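Local atomic coordinates of probable antibiotics synthesis protein (Thermus thermophilus, PDB entry 2DCT), a protein that is of unknown function but belongs to the cupin family, probably binds a metal ion in its beta-barrel and may take part in making an antibiotic. Residues Glu2-Lys7 against Ile20-Ser25; His44-Ser49 against Ala83-Arg88; Val52-Glu57 against Leu96-Thr101; Val62-Glu67 against Phe78-Ala83. All coordinates share one frame; numbering follows the deposited sequence.

How the interactions relate
The four contacts follow a cupin from its N-terminal strand to its sodium site, and all four reach the second subunit. Interaction 3 lies near the chain's centre and pairs two barrel strands. Interaction 1, about 12 Å from it between centres, packs the N-terminal segment against the corner at Val22; its Lys7 touches Leu56. Interaction 2, about 14 Å from interaction 3, carries the sodium ion, and its His85 and Val87 pack against Tyr53. Interaction 4 shares Ala83 with interaction 2, their centres about 6 Å apart, and packs the turn before His85 on the hairpin at Gly65. The side chains of Tyr53 and Ala83 each lie about 11 Å from the ion.

Interaction 1: residues Glu2-Lys7 against Ile20-Ser25; sequences EIKDLK and IPVFQS
The Phe23 ring meets Glu2 at its edge, where OE1 of the carboxylate lies near the ring plane, 3.4 Å from CD1, with the carboxylate turned 57° against the ring. Glu2 O stands 3.4 Å from CE1 of Phe23. One face of the ring carries CG1 of its own neighbour Val22, offset toward the rim, while Lys4 CG comes in obliquely near CE1. That CG lies beside the backbone N of Lys4 (chi1 -55°), and beyond it the chain is extended, which lets NZ donate to Val22 O at 2.6 Å, tilted 19° from the carbonyl plane. A water accepts a hydrogen bond from NZ and donates one to Pro21 O, and a second water bridges Glu2 OE2 and Gln24 O. Here the cupin's N-terminal strand is laid over the corner at Val22 through side chains, while its backbone pairs antiparallel with a strand of the second subunit, continuing the sheet across the dimer interface. Phe23 likewise meets the ring of Phe78 of the second subunit. Deeper in, Leu6 and Val22 cross at about a right angle, and Leu6 CD2 presses tightly on Val22 CG1 at 3.4 Å, with Leu32 touching both.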
loop_
_atom_site.group_PDB
_atom_site.type_symbol
_atom_site.label_atom_id
_atom_site.label_comp_id
_atom_site.label_asym_id
_atom_site.label_seq_id
_atom_site.Cartn_x
_atom_site.Cartn_y
_atom_site.Cartn_z
ATOM N N GLU A 2 -2.159 12.551 8.921
ATOM C CA GLU A 2 -1.253 11.515 9.373
ATOM C C GLU A 2 -0.410 11.117 8.175
ATOM O O GLU A 2 -0.915 10.541 7.220
ATOM C CB GLU A 2 -2.035 10.309 9.872
ATOM C CG GLU A 2 -2.867 10.576 11.106
ATOM C CD GLU A 2 -3.519 9.314 11.611
ATOM O OE1 GLU A 2 -2.862 8.260 11.537
ATOM O OE2 GLU A 2 -4.673 9.371 12.080
ATOM N N ILE A 3 0.869 11.456 8.217
ATOM C CA ILE A 3 1.773 11.119 7.138
ATOM C C ILE A 3 2.992 10.501 7.798
ATOM O O ILE A 3 3.535 11.044 8.763
ATOM C CB ILE A 3 2.142 12.378 6.309
ATOM C CG1 ILE A 3 3.015 11.989 5.118
ATOM C CG2 ILE A 3 2.844 13.398 7.184
ATOM C CD1 ILE A 3 3.148 13.097 4.078
ATOM N N LYS A 4 3.401 9.343 7.306
ATOM C CA LYS A 4 4.534 8.655 7.889
ATOM C C LYS A 4 5.488 8.137 6.845
ATOM O O LYS A 4 5.087 7.762 5.746
ATOM C CB LYS A 4 4.060 7.469 8.735
ATOM C CG LYS A 4 3.059 7.815 9.813
ATOM C CD LYS A 4 2.836 6.638 10.752
ATOM C CE LYS A 4 1.724 6.938 11.738
ATOM N NZ LYS A 4 1.599 5.864 12.761
ATOM N N ASP A 5 6.764 8.128 7.202
ATOM C CA ASP A 5 7.800 7.608 6.337
ATOM C C ASP A 5 7.846 6.149 6.763
ATOM O O ASP A 5 8.388 5.818 7.814
ATOM C CB ASP A 5 9.125 8.295 6.639
ATOM C CG ASP A 5 10.224 7.859 5.709
ATOM O OD1 ASP A 5 10.279 6.655 5.386
ATOM O OD2 ASP A 5 11.039 8.717 5.315
ATOM N N LEU A 6 7.264 5.277 5.952
ATOM C CA LEU A 6 7.179 3.859 6.283
ATOM C C LEU A 6 8.448 3.157 6.733
ATOM O O LEU A 6 8.458 2.496 7.772
ATOM C CB LEU A 6 6.567 3.090 5.115
ATOM C CG LEU A 6 5.172 3.556 4.696
ATOM C CD1 LEU A 6 4.538 2.469 3.855
ATOM C CD2 LEU A 6 4.305 3.840 5.916
ATOM N N LYS A 7 9.511 3.279 5.953
ATOM C CA LYS A 7 10.764 2.628 6.307
ATOM C C LYS A 7 11.235 3.019 7.700
ATOM O O LYS A 7 11.720 2.179 8.455
ATOM C CB LYS A 7 11.847 2.970 5.278
ATOM C CG LYS A 7 11.888 2.042 4.068
ATOM C CD LYS A 7 10.520 1.870 3.429
ATOM C CE LYS A 7 10.623 1.147 2.100
ATOM N NZ LYS A 7 11.433 1.930 1.128
ATOM N N ILE A 20 3.920 -3.822 12.618
ATOM C CA ILE A 20 3.905 -2.424 13.003
ATOM C C ILE A 20 2.806 -1.677 12.274
ATOM O O ILE A 20 2.946 -1.328 11.102
ATOM C CB ILE A 20 5.258 -1.780 12.683
ATOM C CG1 ILE A 20 6.365 -2.559 13.394
ATOM C CG2 ILE A 20 5.263 -0.325 13.110
ATOM C CD1 ILE A 20 7.753 -2.175 12.964
ATOM N N PRO A 21 1.684 -1.434 12.956
ATOM C CA PRO A 21 0.579 -0.714 12.318
ATOM C C PRO A 21 1.044 0.672 11.886
ATOM O O PRO A 21 1.641 1.402 12.672
ATOM C CB PRO A 21 -0.473 -0.651 13.421
ATOM C CG PRO A 21 -0.210 -1.907 14.206
ATOM C CD PRO A 21 1.296 -1.924 14.291
ATOM N N VAL A 22 0.781 1.027 10.633
ATOM C CA VAL A 22 1.177 2.334 10.125
ATOM C C VAL A 22 0.107 3.346 10.484
ATOM O O VAL A 22 0.399 4.411 11.019
ATOM C CB VAL A 22 1.347 2.318 8.601
ATOM C CG1 VAL A 22 1.677 3.715 8.102
ATOM C CG2 VAL A 22 2.443 1.348 8.221
ATOM N N PHE A 23 -1.136 3.011 10.173
ATOM C CA PHE A 23 -2.248 3.882 10.487
ATOM C C PHE A 23 -3.310 3.067 11.171
ATOM O O PHE A 23 -3.396 1.855 10.986
ATOM C CB PHE A 23 -2.852 4.487 9.220
ATOM C CG PHE A 23 -1.909 5.353 8.450
ATOM C CD1 PHE A 23 -1.410 6.525 9.005
ATOM C CD2 PHE A 23 -1.517 5.000 7.162
ATOM C CE1 PHE A 23 -0.534 7.334 8.289
ATOM C CE2 PHE A 23 -0.644 5.801 6.440
ATOM C CZ PHE A 23 -0.150 6.969 7.002
ATOM N N GLN A 24 -4.113 3.742 11.972
ATOM C CA GLN A 24 -5.209 3.099 12.651
ATOM C C GLN A 24 -6.422 3.564 11.876
ATOM O O GLN A 24 -6.903 4.681 12.051
ATOM C CB GLN A 24 -5.287 3.549 14.108
ATOM C CG GLN A 24 -4.180 2.972 14.972
ATOM C CD GLN A 24 -4.126 1.458 14.889
ATOM O OE1 GLN A 24 -5.148 0.786 14.999
ATOM N NE2 GLN A 24 -2.932 0.917 14.702
ATOM N N SER A 25 -6.867 2.710 10.969
ATOM C CA SER A 25 -8.022 2.990 10.140
ATOM C C SER A 25 -9.117 2.041 10.573
ATOM O O SER A 25 -8.855 0.877 10.855
ATOM C CB SER A 25 -7.686 2.745 8.669
ATOM O OG SER A 25 -8.867 2.660 7.890
HETATM O O HOH W 1 -6.421 7.277 12.741
HETATM O O HOH W 2 3.084 3.539 12.755
#

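Interaction 2: residues His44-Ser49 against Ala83-Arg88; sequences HVHEGS and APHGVR. With NA (sodium ion), chain C.
With chi1 at 55°, His85 has CG between the backbone N and the carbonyl carbon, which folds the imidazole under the carbonyl of His44, whose O sits 3.0 Å above one ring face, toward the rim. His46 brings CD2 to the edge of the same ring, 3.5 Å from His85 NE2; the two imidazole planes meet obliquely at 40°. An almost straight bond (177°) from ND1 to Ala83 O, within the ring plane, fixes the His85 ring. His44 and His85 form an antiparallel hydrogen-bonded pair, while Val45 CG2 packs beside Pro84 CB. The sequence matches the two cupin motifs: His44 and His46 form the His-x-His of the first, and His85 is the histidine of the second, residues that in relatives commonly bind a metal. The sodium modelled here sits over the face of the His44 ring, a long 2.9 Å from NE2 and not on its lone pair; Val45 O, at 2.4 Å, is the clearer protein ligand. Of three waters, the one bonded to Glu47 OE1 lies doubtfully close to the ion. The contact lies at the end of strands 40-44 and 85-88 in the four-stranded sheet, and His85 touches Tyr53 of strand 50-55.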
loop_
_atom_site.group_PDB
_atom_site.type_symbol
_atom_site.label_atom_id
_atom_site.label_comp_id
_atom_site.label_asym_id
_atom_site.label_seq_id
_atom_site.Cartn_x
_atom_site.Cartn_y
_atom_site.Cartn_z
ATOM N N HIS A 44 -2.436 -17.773 7.422
ATOM C CA HIS A 44 -3.647 -17.334 8.064
ATOM C C HIS A 44 -4.729 -17.239 7.013
ATOM O O HIS A 44 -4.457 -17.235 5.810
ATOM C CB HIS A 44 -3.420 -15.964 8.718
ATOM C CG HIS A 44 -4.531 -15.531 9.622
ATOM N ND1 HIS A 44 -4.611 -15.909 10.946
ATOM C CD2 HIS A 44 -5.594 -14.724 9.399
ATOM C CE1 HIS A 44 -5.674 -15.352 11.497
ATOM N NE2 HIS A 44 -6.288 -14.627 10.579
ATOM N N VAL A 45 -5.962 -17.181 7.482
ATOM C CA VAL A 45 -7.094 -17.053 6.600
ATOM C C VAL A 45 -8.012 -15.995 7.163
ATOM O O VAL A 45 -8.350 -16.018 8.347
ATOM C CB VAL A 45 -7.891 -18.365 6.494
ATOM C CG1 VAL A 45 -9.166 -18.128 5.695
ATOM C CG2 VAL A 45 -7.053 -19.426 5.827
ATOM N N HIS A 46 -8.376 -15.045 6.314
ATOM C CA HIS A 46 -9.313 -14.005 6.694
ATOM C C HIS A 46 -10.527 -14.312 5.854
ATOM O O HIS A 46 -10.544 -14.052 4.654
ATOM C CB HIS A 46 -8.793 -12.624 6.334
ATOM C CG HIS A 46 -7.640 -12.183 7.171
ATOM N ND1 HIS A 46 -7.660 -12.235 8.547
ATOM C CD2 HIS A 46 -6.444 -11.650 6.829
ATOM C CE1 HIS A 46 -6.525 -11.748 9.017
ATOM N NE2 HIS A 46 -5.770 -11.387 7.996
ATOM N N GLU A 47 -11.537 -14.889 6.483
ATOM C CA GLU A 47 -12.739 -15.247 5.763
ATOM C C GLU A 47 -13.416 -14.043 5.123
ATOM O O GLU A 47 -14.038 -14.160 4.068
ATOM C CB GLU A 47 -13.717 -15.955 6.704
ATOM C CG GLU A 47 -13.197 -17.276 7.272
ATOM C CD GLU A 47 -12.321 -17.109 8.506
ATOM O OE1 GLU A 47 -11.978 -15.967 8.872
ATOM O OE2 GLU A 47 -11.966 -18.134 9.122
ATOM N N GLY A 48 -13.277 -12.878 5.741
ATOM C CA GLY A 48 -13.940 -11.710 5.197
ATOM C C GLY A 48 -13.076 -10.509 4.903
ATOM O O GLY A 48 -13.584 -9.399 4.806
ATOM N N SER A 49 -11.776 -10.713 4.754
ATOM C CA SER A 49 -10.904 -9.583 4.464
ATOM C C SER A 49 -9.925 -9.923 3.372
ATOM O O SER A 49 -9.475 -11.059 3.272
ATOM C CB SER A 49 -10.113 -9.174 5.705
ATOM O OG SER A 49 -10.963 -8.719 6.733
ATOM N N ALA A 83 -8.563 -17.015 1.097
ATOM C CA ALA A 83 -7.347 -17.652 0.638
ATOM C C ALA A 83 -6.319 -17.733 1.749
ATOM O O ALA A 83 -6.008 -16.733 2.388
ATOM C CB ALA A 83 -6.768 -16.889 -0.544
ATOM N N PRO A 84 -5.798 -18.934 2.021
ATOM C CA PRO A 84 -4.795 -19.018 3.078
ATOM C C PRO A 84 -3.616 -18.230 2.543
ATOM O O PRO A 84 -3.310 -18.274 1.351
ATOM C CB PRO A 84 -4.509 -20.513 3.171
ATOM C CG PRO A 84 -4.778 -20.996 1.777
ATOM C CD PRO A 84 -6.031 -20.249 1.403
ATOM N N HIS A 85 -2.962 -17.483 3.409
ATOM C CA HIS A 85 -1.849 -16.695 2.945
ATOM C C HIS A 85 -0.866 -16.504 4.058
ATOM O O HIS A 85 -1.193 -16.587 5.238
ATOM C CB HIS A 85 -2.335 -15.332 2.472
ATOM C CG HIS A 85 -3.124 -14.603 3.506
ATOM N ND1 HIS A 85 -4.451 -14.875 3.755
ATOM C CD2 HIS A 85 -2.750 -13.682 4.425
ATOM C CE1 HIS A 85 -4.861 -14.155 4.783
ATOM N NE2 HIS A 85 -3.846 -13.424 5.209
ATOM N N GLY A 86 0.358 -16.242 3.660
ATOM C CA GLY A 86 1.395 -16.022 4.628
ATOM C C GLY A 86 2.581 -15.534 3.853
ATOM O O GLY A 86 2.577 -15.504 2.625
ATOM N N VAL A 87 3.591 -15.113 4.586
ATOM C CA VAL A 87 4.807 -14.647 3.970
ATOM C C VAL A 87 5.905 -15.171 4.849
ATOM O O VAL A 87 5.779 -15.211 6.070
ATOM C CB VAL A 87 4.870 -13.114 3.898
ATOM C CG1 VAL A 87 3.916 -12.614 2.826
ATOM C CG2 VAL A 87 4.519 -12.514 5.246
ATOM N N ARG A 88 6.973 -15.613 4.215
ATOM C CA ARG A 88 8.094 -16.143 4.952
ATOM C C ARG A 88 9.329 -15.471 4.419
ATOM O O ARG A 88 9.515 -15.363 3.209
ATOM C CB ARG A 88 8.219 -17.650 4.732
ATOM C CG ARG A 88 7.029 -18.472 5.179
ATOM C CD ARG A 88 7.215 -19.919 4.751
ATOM N NE ARG A 88 7.412 -20.019 3.307
ATOM C CZ ARG A 88 7.714 -21.141 2.663
ATOM N NH1 ARG A 88 7.859 -22.278 3.331
ATOM N NH2 ARG A 88 7.873 -21.125 1.347
HETATM NA NA NA C . -8.196 -16.826 10.615
HETATM O O HOH W 3 -6.368 -18.393 10.107
HETATM O O HOH W 4 -7.707 -14.990 3.579
HETATM O O HOH W 5 -9.819 -15.687 10.540
HETATM O O HOH W 6 -7.688 -17.138 13.114
#

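Interaction 3: residues Val52-Glu57 against Leu96-Thr101; sequences VYYALE and LLLVVT
Leu56 reaches across the strand pair, its CD1 3.9 Å from Leu98 CB and 4.0 Å from Leu96 CG. On this face Leu98 CB also meets the edge of the Tyr54 ring, in plane at CD2, and the extended Glu57 lies alongside Leu96, with OE1 at 3.6 Å from CD2. The other face carries Tyr53 beside Val99, both pointing the same way; with chi1 at -64°, Tyr53 brings CD1 to 3.7 Å from Val99 CG2, and Leu97 touches Tyr53 with CD1 and Ala55 with CD2.

The backbones set this pattern. Val52 with Val100 and Tyr54 with Leu98 are hydrogen-bonded antiparallel pairs, each closed by two bonds. The register then slips by one: Leu56 N and Glu57 N both donate to Leu96 O, at 2.8 and 3.1 Å, which makes a classic beta bulge. A water spans Val52 O and Leu98 O, donating to each at 2.7 Å.

Farther out, Tyr53 OH is hydrogen-bonded to Gln41, and the Tyr53 face looks onto Val87 and Leu71 of the opposing sheet, as in the core of a cupin barrel. The Tyr54 face turns to the second subunit, whose Tyr54 packs on Leu56. Chemically, the contact is largely apolar on both faces; the strand pair satisfies the backbone groups that face each other, with Leu96 O serving two donors where the chain turns its corner.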
loop_
_atom_site.group_PDB
_atom_site.type_symbol
_atom_site.label_atom_id
_atom_site.label_comp_id
_atom_site.label_asym_id
_atom_site.label_seq_id
_atom_site.Cartn_x
_atom_site.Cartn_y
_atom_site.Cartn_z
ATOM N N VAL A 52 -3.281 -7.443 0.962
ATOM C CA VAL A 52 -2.339 -7.219 -0.106
ATOM C C VAL A 52 -1.006 -6.964 0.552
ATOM O O VAL A 52 -0.895 -6.150 1.467
ATOM C CB VAL A 52 -2.706 -6.008 -0.978
ATOM C CG1 VAL A 52 -1.673 -5.846 -2.076
ATOM C CG2 VAL A 52 -4.085 -6.194 -1.584
ATOM N N TYR A 53 -0.008 -7.706 0.107
ATOM C CA TYR A 53 1.336 -7.547 0.615
ATOM C C TYR A 53 2.072 -6.785 -0.456
ATOM O O TYR A 53 1.902 -7.049 -1.641
ATOM C CB TYR A 53 2.039 -8.890 0.767
ATOM C CG TYR A 53 1.448 -9.843 1.768
ATOM C CD1 TYR A 53 1.723 -9.722 3.127
ATOM C CD2 TYR A 53 0.676 -10.919 1.344
ATOM C CE1 TYR A 53 1.257 -10.659 4.039
ATOM C CE2 TYR A 53 0.203 -11.858 2.241
ATOM C CZ TYR A 53 0.500 -11.727 3.584
ATOM O OH TYR A 53 0.070 -12.690 4.462
ATOM N N TYR A 54 2.889 -5.837 -0.039
ATOM C CA TYR A 54 3.689 -5.086 -0.979
ATOM C C TYR A 54 5.075 -5.074 -0.367
ATOM O O TYR A 54 5.249 -4.688 0.788
ATOM C CB TYR A 54 3.157 -3.666 -1.140
ATOM C CG TYR A 54 4.114 -2.766 -1.872
ATOM C CD1 TYR A 54 4.403 -2.968 -3.220
ATOM C CD2 TYR A 54 4.764 -1.734 -1.205
ATOM C CE1 TYR A 54 5.317 -2.161 -3.882
ATOM C CE2 TYR A 54 5.677 -0.926 -1.856
ATOM C CZ TYR A 54 5.949 -1.144 -3.189
ATOM O OH TYR A 54 6.863 -0.347 -3.826
ATOM N N ALA A 55 6.057 -5.522 -1.134
ATOM C CA ALA A 55 7.420 -5.570 -0.644
ATOM C C ALA A 55 8.087 -4.213 -0.761
ATOM O O ALA A 55 8.408 -3.757 -1.856
ATOM C CB ALA A 55 8.217 -6.616 -1.409
ATOM N N LEU A 56 8.278 -3.565 0.379
ATOM C CA LEU A 56 8.933 -2.269 0.418
ATOM C C LEU A 56 10.429 -2.506 0.325
ATOM O O LEU A 56 11.139 -1.831 -0.420
ATOM C CB LEU A 56 8.624 -1.565 1.734
ATOM C CG LEU A 56 7.179 -1.125 1.952
ATOM C CD1 LEU A 56 6.971 -0.777 3.412
ATOM C CD2 LEU A 56 6.873 0.069 1.060
ATOM N N GLU A 57 10.896 -3.476 1.102
ATOM C CA GLU A 57 12.306 -3.827 1.141
ATOM C C GLU A 57 12.458 -5.325 1.243
ATOM O O GLU A 57 11.638 -6.008 1.855
ATOM C CB GLU A 57 12.989 -3.217 2.361
ATOM C CG GLU A 57 12.853 -1.728 2.516
ATOM C CD GLU A 57 13.645 -1.227 3.704
ATOM O OE1 GLU A 57 13.506 -1.817 4.797
ATOM O OE2 GLU A 57 14.404 -0.248 3.548
ATOM N N LEU A 96 10.660 -5.984 4.556
ATOM C CA LEU A 96 9.699 -5.043 5.093
ATOM C C LEU A 96 8.560 -4.998 4.103
ATOM O O LEU A 96 8.750 -4.703 2.925
ATOM C CB LEU A 96 10.323 -3.659 5.237
ATOM C CG LEU A 96 9.410 -2.637 5.913
ATOM C CD1 LEU A 96 9.091 -3.081 7.336
ATOM C CD2 LEU A 96 10.089 -1.281 5.910
ATOM N N LEU A 97 7.371 -5.308 4.588
ATOM C CA LEU A 97 6.214 -5.323 3.724
ATOM C C LEU A 97 5.195 -4.313 4.177
ATOM O O LEU A 97 5.052 -4.052 5.373
ATOM C CB LEU A 97 5.556 -6.697 3.754
ATOM C CG LEU A 97 6.481 -7.902 3.649
ATOM C CD1 LEU A 97 5.652 -9.164 3.820
ATOM C CD2 LEU A 97 7.206 -7.896 2.321
ATOM N N LEU A 98 4.507 -3.736 3.201
ATOM C CA LEU A 98 3.420 -2.814 3.463
ATOM C C LEU A 98 2.273 -3.778 3.270
ATOM O O LEU A 98 2.087 -4.321 2.179
ATOM C CB LEU A 98 3.367 -1.705 2.423
ATOM C CG LEU A 98 2.111 -0.837 2.497
ATOM C CD1 LEU A 98 1.840 -0.401 3.931
ATOM C CD2 LEU A 98 2.301 0.364 1.588
ATOM N N VAL A 99 1.518 -4.006 4.331
ATOM C CA VAL A 99 0.447 -4.979 4.272
ATOM C C VAL A 99 -0.888 -4.348 4.567
ATOM O O VAL A 99 -1.102 -3.770 5.631
ATOM C CB VAL A 99 0.725 -6.105 5.272
ATOM C CG1 VAL A 99 -0.275 -7.211 5.094
ATOM C CG2 VAL A 99 2.142 -6.626 5.078
ATOM N N VAL A 100 -1.789 -4.464 3.607
ATOM C CA VAL A 100 -3.105 -3.891 3.740
ATOM C C VAL A 100 -4.117 -5.005 3.877
ATOM O O VAL A 100 -4.108 -5.957 3.104
ATOM C CB VAL A 100 -3.459 -3.055 2.499
ATOM C CG1 VAL A 100 -4.861 -2.492 2.640
ATOM C CG2 VAL A 100 -2.441 -1.937 2.319
ATOM N N THR A 101 -4.975 -4.891 4.879
ATOM C CA THR A 101 -6.024 -5.871 5.087
ATOM C C THR A 101 -7.301 -5.069 5.192
ATOM O O THR A 101 -7.392 -4.139 5.983
ATOM C CB THR A 101 -5.823 -6.676 6.382
ATOM O OG1 THR A 101 -4.544 -7.312 6.350
ATOM C CG2 THR A 101 -6.891 -7.750 6.516
HETATM O O HOH W 7 0.024 -3.768 0.471
#

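Interaction 4: residues Val62-Glu67 against Phe78-Ala83; sequences VRVGEE and FAPAGA
Val64 carries the apolar contact with the end of strand 75-79 and the turn after it. Its CG1 lies anti to the backbone N (chi1 177°), which sends that methyl in among four residues: it rests 3.4 Å from Phe78 O, 3.7 Å from Ala79 CA, and a little farther from Pro80 CD and Ala83 CB. The other methyl, CG2, meets Ala79 CB at 4.0 Å. Gly65 adds its backbone N, which lies against the methyl of Ala83. On the far segment, the Phe78 ring is backed by its own chain, with Pro80 N 4.0 Å above one face and over the ring centre.

Between the two segments there are no hydrogen bonds; those inside each shape its turn. Val64 to Glu67 form a type II' beta turn, a two-residue hairpin between strands 60-64 and 67-71, closed by Val64 N to Glu67 O and by Glu67 N to Val64 O. Pro80 to Ala83 form a type II turn, closed by Ala83 N to Pro80 O, with Gly82 at the third position where phi is positive. It matches the Pro-x-Gly of the second cupin motif, just before its histidine. Outside the pair, Ala81 N bonds to Asp50 and Gly65 to Pro84.

A charged group secures the hairpin from outside: Arg63 grips Gly65 O side-on, NE at 2.9 Å in the carbonyl plane and NH2 at 3.3 Å from well above it, while the oxygen stays in the guanidinium plane.

The chemistry thus divides the work: turn bonds, helped by Asp50 at Ala81 N, hold each turn, and the direct contact is mainly apolar, centred on the Val64 methyls.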
loop_
_atom_site.group_PDB
_atom_site.type_symbol
_atom_site.label_atom_id
_atom_site.label_comp_id
_atom_site.label_asym_id
_atom_site.label_seq_id
_atom_site.Cartn_x
_atom_site.Cartn_y
_atom_site.Cartn_z
ATOM N N VAL A 62 5.748 -15.340 -0.667
ATOM C CA VAL A 62 4.366 -15.124 -0.311
ATOM C C VAL A 62 3.530 -16.294 -0.757
ATOM O O VAL A 62 3.668 -16.789 -1.876
ATOM C CB VAL A 62 3.804 -13.828 -0.944
ATOM C CG1 VAL A 62 3.929 -13.875 -2.458
ATOM C CG2 VAL A 62 2.351 -13.657 -0.544
ATOM N N ARG A 63 2.682 -16.761 0.143
ATOM C CA ARG A 63 1.797 -17.842 -0.195
ATOM C C ARG A 63 0.399 -17.277 -0.241
ATOM O O ARG A 63 -0.024 -16.578 0.676
ATOM C CB ARG A 63 1.819 -18.952 0.847
ATOM C CG ARG A 63 0.814 -20.017 0.479
ATOM C CD ARG A 63 0.398 -20.891 1.623
ATOM N NE ARG A 63 -0.764 -21.675 1.223
ATOM C CZ ARG A 63 -1.304 -22.642 1.952
ATOM N NH1 ARG A 63 -0.786 -22.956 3.132
ATOM N NH2 ARG A 63 -2.360 -23.297 1.493
ATOM N N VAL A 64 -0.300 -17.551 -1.331
ATOM C CA VAL A 64 -1.681 -17.137 -1.474
ATOM C C VAL A 64 -2.355 -18.335 -2.094
ATOM O O VAL A 64 -2.049 -18.716 -3.221
ATOM C CB VAL A 64 -1.868 -15.938 -2.410
ATOM C CG1 VAL A 64 -3.353 -15.644 -2.552
ATOM C CG2 VAL A 64 -1.146 -14.723 -1.855
ATOM N N GLY A 65 -3.245 -18.952 -1.337
ATOM C CA GLY A 65 -3.936 -20.111 -1.853
ATOM C C GLY A 65 -2.981 -21.248 -2.141
ATOM O O GLY A 65 -2.138 -21.598 -1.317
ATOM N N GLU A 66 -3.109 -21.814 -3.332
ATOM C CA GLU A 66 -2.287 -22.940 -3.743
ATOM C C GLU A 66 -0.952 -22.518 -4.321
ATOM O O GLU A 66 -0.174 -23.352 -4.785
ATOM C CB GLU A 66 -3.039 -23.759 -4.788
ATOM C CG GLU A 66 -4.359 -24.314 -4.302
ATOM C CD GLU A 66 -5.129 -25.002 -5.408
ATOM O OE1 GLU A 66 -5.915 -24.324 -6.104
ATOM O OE2 GLU A 66 -4.938 -26.222 -5.587
ATOM N N GLU A 67 -0.668 -21.225 -4.288
ATOM C CA GLU A 67 0.573 -20.760 -4.866
ATOM C C GLU A 67 1.480 -19.995 -3.932
ATOM O O GLU A 67 1.047 -19.413 -2.942
ATOM C CB GLU A 67 0.270 -19.891 -6.084
ATOM C CG GLU A 67 -0.495 -20.623 -7.168
ATOM C CD GLU A 67 -0.954 -19.707 -8.275
ATOM O OE1 GLU A 67 -1.792 -18.824 -8.001
ATOM O OE2 GLU A 67 -0.480 -19.870 -9.419
ATOM N N PHE A 78 -1.755 -10.186 -3.916
ATOM C CA PHE A 78 -3.115 -10.081 -3.435
ATOM C C PHE A 78 -3.640 -11.395 -2.879
ATOM O O PHE A 78 -3.619 -12.418 -3.555
ATOM C CB PHE A 78 -3.967 -9.583 -4.605
ATOM C CG PHE A 78 -5.433 -9.513 -4.329
ATOM C CD1 PHE A 78 -5.920 -8.959 -3.153
ATOM C CD2 PHE A 78 -6.335 -9.942 -5.293
ATOM C CE1 PHE A 78 -7.292 -8.839 -2.944
ATOM C CE2 PHE A 78 -7.701 -9.823 -5.092
ATOM C CZ PHE A 78 -8.181 -9.269 -3.916
ATOM N N ALA A 79 -4.089 -11.360 -1.630
ATOM C CA ALA A 79 -4.648 -12.538 -0.983
ATOM C C ALA A 79 -6.118 -12.240 -0.728
ATOM O O ALA A 79 -6.469 -11.619 0.268
ATOM C CB ALA A 79 -3.934 -12.812 0.334
ATOM N N PRO A 80 -6.999 -12.664 -1.643
ATOM C CA PRO A 80 -8.418 -12.390 -1.429
ATOM C C PRO A 80 -8.956 -13.153 -0.229
ATOM O O PRO A 80 -8.397 -14.177 0.176
ATOM C CB PRO A 80 -9.054 -12.835 -2.744
ATOM C CG PRO A 80 -8.174 -13.955 -3.168
ATOM C CD PRO A 80 -6.788 -13.427 -2.884
ATOM N N ALA A 81 -10.037 -12.636 0.334
ATOM C CA ALA A 81 -10.678 -13.244 1.489
ATOM C C ALA A 81 -10.839 -14.741 1.291
ATOM O O ALA A 81 -11.228 -15.192 0.216
ATOM C CB ALA A 81 -12.032 -12.609 1.719
ATOM N N GLY A 82 -10.530 -15.501 2.338
ATOM C CA GLY A 82 -10.671 -16.943 2.280
ATOM C C GLY A 82 -9.420 -17.677 1.862
ATOM O O GLY A 82 -9.226 -18.834 2.228
ATOM N N ALA A 83 -8.563 -17.015 1.097
ATOM C CA ALA A 83 -7.347 -17.652 0.638
ATOM C C ALA A 83 -6.319 -17.733 1.749
ATOM O O ALA A 83 -6.008 -16.733 2.388
ATOM C CB ALA A 83 -6.768 -16.889 -0.544
#